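PDB 3TQU: dITP/XTP pyrophosphatase from Coxiella burnetii, which probably hydrolyses non-canonical purine nucleoside triphosphates such as XTP, dITP and ITP to their monophosphates and diphosphate, cleansing the nucleotide pool. Local coordinates for residues K30-P33 with Q34-S38. Sequence-based numbering, arbitrary orientation.
Sequences KFIP and QTEFS
The carbonyl O of P33, the last residue of the strand, accepts a hydrogen bond from the amide N of E36 at 2.9 Å; the bond closes the first turn, in which the extended chain of 30-33 passes directly into the 3-10 segment 34-37. The bond is fairly straight at hydrogen (162°), but the donor sits well above the carbonyl plane, 46° out of it. Two further i to i+3 bonds, F37 N to Q34 O and S38 N to T35 O, carry the turn onward.

The turn curls the chain enough for I32 to meet side chains four and five residues on. On the I32 side, CG2 makes the closest side-chain contacts: chi1 of -53° sets CG1 beside the backbone N and leaves CG2 anti to it, and that methyl comes within 3.5 Å of F37 CE2, approaching the ring obliquely, while the two side chains run roughly perpendicular to each other. The same methyl lies 3.6 Å from E36 CB, beyond which the glutamate chain bends and leads its carboxylate away. At the edge of the F37 ring, near its plane, lies P33 O, 4.0 Å from CD2. P33 is also met by T35, whose OG1 rests 3.5 Å from the proline CB.

The backbone of I32 pairs with I7 and L9 of the parallel neighbour 5-9, and Q34 continues that pairing with L9 while its buried side chain packs on V8 and A60. A 3-10 turn here takes the chain out of 29-33, an edge strand of the mixed HAM1 sheet within this chain, beginning the loop to helix 49-64; T35 comes close to Q12, a predicted substrate-binding residue.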
# COMPACT_ATOMS: atom_id res chain seq x y z
N LYS A 30 -4.86 -22.87 -1.95
CA LYS A 30 -3.97 -23.42 -2.96
C LYS A 30 -3.48 -22.32 -3.89
O LYS A 30 -4.28 -21.68 -4.58
CB LYS A 30 -4.68 -24.50 -3.77
CG LYS A 30 -3.84 -25.09 -4.90
CD LYS A 30 -4.68 -25.98 -5.80
CE LYS A 30 -5.31 -27.13 -5.02
NZ LYS A 30 -6.23 -27.94 -5.86
N PHE A 31 -2.17 -22.10 -3.91
CA PHE A 31 -1.60 -21.12 -4.81
C PHE A 31 -1.23 -21.74 -6.15
O PHE A 31 -0.62 -22.81 -6.21
CB PHE A 31 -0.39 -20.43 -4.18
CG PHE A 31 -0.77 -19.39 -3.17
CD1 PHE A 31 -0.91 -18.06 -3.55
CD2 PHE A 31 -1.00 -19.73 -1.85
CE1 PHE A 31 -1.27 -17.10 -2.62
CE2 PHE A 31 -1.36 -18.77 -0.92
CZ PHE A 31 -1.50 -17.45 -1.31
N ILE A 32 -1.62 -21.07 -7.23
CA ILE A 32 -1.36 -21.55 -8.58
C ILE A 32 -0.57 -20.50 -9.35
O ILE A 32 -1.04 -19.38 -9.53
CB ILE A 32 -2.67 -21.83 -9.32
CG1 ILE A 32 -3.56 -22.75 -8.49
CG2 ILE A 32 -2.38 -22.42 -10.70
CD1 ILE A 32 -4.92 -22.99 -9.10
N PRO A 33 0.64 -20.85 -9.80
CA PRO A 33 1.45 -19.91 -10.58
C PRO A 33 0.69 -19.47 -11.82
O PRO A 33 -0.01 -20.28 -12.43
CB PRO A 33 2.68 -20.75 -10.96
CG PRO A 33 2.75 -21.82 -9.93
CD PRO A 33 1.32 -22.14 -9.59
N GLN A 34 0.81 -18.19 -12.18
CA GLN A 34 0.07 -17.68 -13.33
C GLN A 34 0.42 -18.43 -14.60
O GLN A 34 -0.37 -18.48 -15.54
CB GLN A 34 0.29 -16.17 -13.50
CG GLN A 34 1.70 -15.77 -13.90
CD GLN A 34 1.84 -14.27 -14.05
OE1 GLN A 34 1.02 -13.50 -13.55
NE2 GLN A 34 2.89 -13.84 -14.74
N THR A 35 1.61 -19.02 -14.63
CA THR A 35 2.05 -19.80 -15.79
C THR A 35 1.14 -20.99 -16.07
O THR A 35 1.11 -21.50 -17.19
CB THR A 35 3.49 -20.30 -15.62
OG1 THR A 35 3.62 -20.93 -14.34
CG2 THR A 35 4.47 -19.14 -15.72
N GLU A 36 0.39 -21.43 -15.06
CA GLU A 36 -0.52 -22.56 -15.23
C GLU A 36 -1.79 -22.15 -15.96
O GLU A 36 -2.62 -22.99 -16.32
CB GLU A 36 -0.85 -23.18 -13.87
CG GLU A 36 0.28 -24.02 -13.31
CD GLU A 36 0.61 -25.20 -14.19
OE1 GLU A 36 -0.24 -26.10 -14.32
OE2 GLU A 36 1.72 -25.23 -14.76
N PHE A 37 -1.94 -20.84 -16.17
CA PHE A 37 -3.04 -20.28 -16.94
C PHE A 37 -2.50 -19.65 -18.22
O PHE A 37 -3.22 -18.98 -18.95
CB PHE A 37 -3.76 -19.20 -16.13
CG PHE A 37 -4.49 -19.73 -14.93
CD1 PHE A 37 -5.84 -20.02 -14.99
CD2 PHE A 37 -3.82 -19.94 -13.73
CE1 PHE A 37 -6.51 -20.50 -13.88
CE2 PHE A 37 -4.48 -20.43 -12.62
CZ PHE A 37 -5.83 -20.71 -12.70
N SER A 38 -1.21 -19.87 -18.47
CA SER A 38 -0.53 -19.29 -19.62
C SER A 38 -0.60 -17.77 -19.63
O SER A 38 -0.74 -17.15 -20.69
CB SER A 38 -1.07 -19.87 -20.92
OG SER A 38 -0.81 -21.26 -20.98